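Local coordinates for protein flagellin B1 (Methanocaldococcus jannaschii DSM 2661, PDB 5YA6) that binds a calcium ion and, as a flagellin, probably polymerises into the archaellum, the filament that archaea use to swim, at residues Lys130-Phe142 and Ala150-Gln162. Residues are numbered along the deposited sequence; the frame is centred on the assembly and turned at random. Where two conformers were deposited one is given.
Sequences KAIPTRSEVSGQF and AVIQFTTPAAYTQ
The antiparallel beta hairpin of strands 137-142 and 150-155 pairs Val-138 with Phe-154, Gly-140 with Ile-152 and Phe-142 with Ala-150 as hydrogen-bonded pairs; the strand axes approach to 4.5 Å. On the face bearing Val-138 and Phe-154, the valine lies over one face of the phenyl ring as a CH-pi contact, its CB 3.7 Å from the ring centroid and offset toward the rim. Phe-154 has its CG wedged between the backbone N and carbonyl carbon (chi1 61°), which brings the ring beside Val-138, and Leu-32 and Val-18 also pack on it. The other face is mostly polar, with Val-151 among its residues. In the conformer given, Gln-153 bends at chi2 (46°) and gives its NE2 to Ser-139 OG at 2.6 Å, with the oxygen in the amide plane, while Thr-155 OG1 donates to Glu-137 OE1 from above the carboxylate plane. Ser-139 and Gln-141 on this face hydrogen-bond with Gln-141 and Ser-139 of the second subunit.

Beyond the strands, Thr-156 N bonds to Ser-136 O, and the hydroxyl of Thr-156 ties down the turn before strand 137-142: OG1 donates to Pro-133 O at 2.8 Å and receives Ser-136 N at 3.0 Å in a nearly straight bond (169°). Pro-133 O also accepts Ser-136 OG, from well above its carbonyl plane. A valine in place of Thr-156 would probably leave Ser-136 N without its acceptor and Pro-133 O with one donor fewer, so that the turn is less firmly held. Tyr-160 presents one ring face to Thr-134 CG2, while its OH lies 2.8 Å from both Ile-132 O and Pro-133 O. The whole is an antiparallel beta hairpin at the margin of the chain's large sheet, with apolar residues on one face and mostly polar ones on the other.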
# COMPACT_ATOMS: atom_id res chain seq x y z
N LYS B 130 6.41 7.03 -16.30
CA LYS B 130 6.72 8.44 -16.11
C LYS B 130 7.38 8.59 -14.77
O LYS B 130 7.32 7.64 -13.95
CB LYS B 130 5.44 9.30 -16.09
CG LYS B 130 4.41 8.83 -15.08
CD LYS B 130 3.61 10.03 -14.55
CE LYS B 130 2.37 9.60 -13.77
NZ LYS B 130 1.35 8.98 -14.67
N ALA B 131 8.03 9.74 -14.54
CA ALA B 131 8.64 9.97 -13.25
C ALA B 131 7.53 10.34 -12.27
O ALA B 131 6.49 10.83 -12.67
CB ALA B 131 9.70 11.05 -13.34
N ILE B 132 7.74 10.06 -10.99
CA ILE B 132 6.70 10.33 -10.00
C ILE B 132 6.69 11.81 -9.62
O ILE B 132 7.71 12.34 -9.13
CB ILE B 132 6.92 9.48 -8.75
CG1 ILE B 132 7.05 7.97 -9.10
CG2 ILE B 132 5.82 9.74 -7.77
CD1 ILE B 132 7.66 7.20 -7.97
N PRO B 133 5.56 12.49 -9.87
CA PRO B 133 5.55 13.92 -9.55
C PRO B 133 5.36 14.19 -8.08
O PRO B 133 5.16 13.27 -7.26
CB PRO B 133 4.36 14.44 -10.36
CG PRO B 133 3.50 13.29 -10.57
CD PRO B 133 4.31 12.04 -10.52
N THR B 134 5.45 15.45 -7.72
CA THR B 134 5.31 15.86 -6.34
C THR B 134 3.90 15.49 -5.80
O THR B 134 2.93 15.38 -6.56
CB THR B 134 5.50 17.40 -6.25
OG1 THR B 134 4.59 18.05 -7.13
CG2 THR B 134 6.89 17.79 -6.56
N ARG B 135 3.85 15.24 -4.49
CA ARG B 135 2.60 15.00 -3.73
C ARG B 135 1.91 13.73 -4.17
O ARG B 135 0.68 13.68 -4.18
CB ARG B 135 1.66 16.19 -3.82
CG ARG B 135 2.32 17.47 -3.33
CD ARG B 135 1.25 18.44 -2.87
NE ARG B 135 0.45 18.92 -3.98
CZ ARG B 135 -0.75 19.49 -3.88
NH1 ARG B 135 -1.39 19.92 -5.01
NH2 ARG B 135 -1.31 19.62 -2.66
N SER B 136 2.68 12.70 -4.54
CA SER B 136 2.15 11.48 -5.07
C SER B 136 2.15 10.39 -3.96
O SER B 136 3.16 10.11 -3.29
CB SER B 136 2.99 10.96 -6.19
OG SER B 136 2.80 11.69 -7.40
N GLU B 137 1.04 9.66 -3.88
CA GLU B 137 0.92 8.54 -2.91
C GLU B 137 1.43 7.25 -3.54
O GLU B 137 0.97 6.83 -4.61
CB GLU B 137 -0.54 8.29 -2.54
CG GLU B 137 -1.22 9.46 -1.92
CD GLU B 137 -0.79 9.74 -0.52
OE1 GLU B 137 0.21 9.17 -0.01
OE2 GLU B 137 -1.46 10.61 0.10
N VAL B 138 2.34 6.58 -2.84
CA VAL B 138 2.82 5.27 -3.22
C VAL B 138 2.67 4.28 -2.09
O VAL B 138 3.06 4.59 -0.96
CB VAL B 138 4.35 5.32 -3.62
CG1 VAL B 138 4.77 3.94 -4.14
CG2 VAL B 138 4.52 6.30 -4.79
N SER B 139 2.09 3.12 -2.38
CA SER B 139 1.78 2.08 -1.36
C SER B 139 2.27 0.74 -1.89
O SER B 139 2.27 0.48 -3.10
CB SER B 139 0.26 2.00 -1.11
OG SER B 139 -0.21 3.26 -0.75
N GLY B 140 2.76 -0.12 -1.02
CA GLY B 140 3.23 -1.43 -1.51
C GLY B 140 3.65 -2.38 -0.41
O GLY B 140 3.70 -2.01 0.75
N GLN B 141 3.99 -3.63 -0.80
CA GLN B 141 4.48 -4.61 0.12
C GLN B 141 5.53 -5.42 -0.66
O GLN B 141 5.41 -5.61 -1.87
CB GLN B 141 3.40 -5.57 0.64
CG GLN B 141 2.33 -4.81 1.48
CD GLN B 141 1.35 -5.78 2.15
OE1 GLN B 141 1.51 -6.99 2.07
NE2 GLN B 141 0.36 -5.23 2.88
N PHE B 142 6.57 -5.84 0.08
CA PHE B 142 7.58 -6.81 -0.43
C PHE B 142 7.40 -8.12 0.28
O PHE B 142 7.63 -8.22 1.49
CB PHE B 142 8.97 -6.26 -0.20
CG PHE B 142 10.07 -7.13 -0.83
CD1 PHE B 142 10.00 -7.45 -2.16
CD2 PHE B 142 11.16 -7.56 -0.09
CE1 PHE B 142 10.98 -8.22 -2.75
CE2 PHE B 142 12.15 -8.30 -0.70
CZ PHE B 142 12.06 -8.62 -2.02
N ALA B 150 7.56 -6.78 4.14
CA ALA B 150 7.92 -5.38 4.35
C ALA B 150 6.83 -4.50 3.78
O ALA B 150 6.26 -4.86 2.75
CB ALA B 150 9.29 -5.12 3.70
N VAL B 151 6.60 -3.33 4.34
CA VAL B 151 5.52 -2.45 3.96
C VAL B 151 6.12 -1.11 3.51
O VAL B 151 6.98 -0.50 4.21
CB VAL B 151 4.59 -2.15 5.16
CG1 VAL B 151 3.57 -1.08 4.78
CG2 VAL B 151 3.93 -3.46 5.55
N ILE B 152 5.70 -0.67 2.34
CA ILE B 152 6.05 0.59 1.74
C ILE B 152 4.88 1.54 1.75
O ILE B 152 3.79 1.19 1.27
CB ILE B 152 6.52 0.40 0.31
CG1 ILE B 152 7.82 -0.50 0.26
CG2 ILE B 152 6.78 1.75 -0.37
CD1 ILE B 152 7.56 -2.00 0.16
N GLN B 153 5.03 2.61 2.43
CA GLN B 153 4.05 3.76 2.28
C GLN B 153 4.72 5.18 2.36
O GLN B 153 5.39 5.55 3.33
CB GLN B 153 3.11 3.72 3.49
CG GLN B 153 2.04 4.81 3.37
CD GLN B 153 1.36 4.92 2.01
OE1 GLN B 153 1.27 6.01 1.36
NE2 GLN B 153 0.88 3.78 1.56
N PHE B 154 4.52 5.94 1.32
CA PHE B 154 5.04 7.29 1.34
C PHE B 154 4.26 8.19 0.44
O PHE B 154 3.58 7.72 -0.48
CB PHE B 154 6.53 7.34 1.00
CG PHE B 154 6.88 6.84 -0.34
CD1 PHE B 154 6.87 7.69 -1.46
CD2 PHE B 154 7.39 5.54 -0.51
CE1 PHE B 154 7.25 7.23 -2.71
CE2 PHE B 154 7.75 5.07 -1.74
CZ PHE B 154 7.67 5.87 -2.86
N THR B 155 4.32 9.47 0.74
CA THR B 155 3.80 10.49 -0.14
C THR B 155 5.01 11.28 -0.55
O THR B 155 5.72 11.78 0.31
CB THR B 155 2.83 11.44 0.63
OG1 THR B 155 1.90 10.66 1.37
CG2 THR B 155 2.13 12.38 -0.35
N THR B 156 5.24 11.43 -1.88
CA THR B 156 6.42 12.19 -2.28
C THR B 156 6.21 13.67 -1.84
O THR B 156 5.09 14.14 -1.78
CB THR B 156 6.70 12.16 -3.78
OG1 THR B 156 5.63 12.69 -4.53
CG2 THR B 156 6.96 10.71 -4.17
N PRO B 157 7.31 14.36 -1.57
CA PRO B 157 7.16 15.74 -1.06
C PRO B 157 6.58 16.66 -2.13
O PRO B 157 6.58 16.31 -3.32
CB PRO B 157 8.58 16.13 -0.73
CG PRO B 157 9.47 15.23 -1.48
CD PRO B 157 8.71 13.92 -1.51
N ALA B 158 6.09 17.83 -1.71
CA ALA B 158 5.51 18.79 -2.60
C ALA B 158 6.55 19.60 -3.42
O ALA B 158 6.19 20.30 -4.35
CB ALA B 158 4.62 19.74 -1.77
N ALA B 159 7.82 19.47 -3.05
CA ALA B 159 8.94 20.05 -3.83
C ALA B 159 10.11 19.12 -3.78
O ALA B 159 10.47 18.53 -2.70
CB ALA B 159 9.31 21.41 -3.29
N TYR B 160 10.73 18.94 -4.97
CA TYR B 160 11.95 18.20 -5.04
C TYR B 160 13.12 19.18 -5.09
O TYR B 160 13.23 19.92 -6.10
CB TYR B 160 11.97 17.31 -6.28
CG TYR B 160 10.85 16.24 -6.35
CD1 TYR B 160 10.51 15.49 -5.24
CD2 TYR B 160 10.15 16.02 -7.48
CE1 TYR B 160 9.53 14.51 -5.30
CE2 TYR B 160 9.14 15.06 -7.57
CZ TYR B 160 8.83 14.31 -6.47
OH TYR B 160 7.90 13.31 -6.49
N THR B 161 13.92 19.19 -4.02
CA THR B 161 14.99 20.18 -3.78
C THR B 161 16.41 19.70 -3.96
O THR B 161 17.32 20.55 -3.95
CB THR B 161 14.91 20.69 -2.33
OG1 THR B 161 15.32 19.64 -1.45
CG2 THR B 161 13.53 21.09 -1.99
N GLN B 162 16.63 18.38 -4.06
CA GLN B 162 17.93 17.80 -4.34
C GLN B 162 17.76 16.52 -5.08
O GLN B 162 16.60 16.03 -5.28
CB GLN B 162 18.71 17.60 -3.03
CG GLN B 162 18.09 16.60 -2.09
CD GLN B 162 18.06 17.03 -0.63
OE1 GLN B 162 17.72 18.19 -0.30
NE2 GLN B 162 18.37 16.09 0.26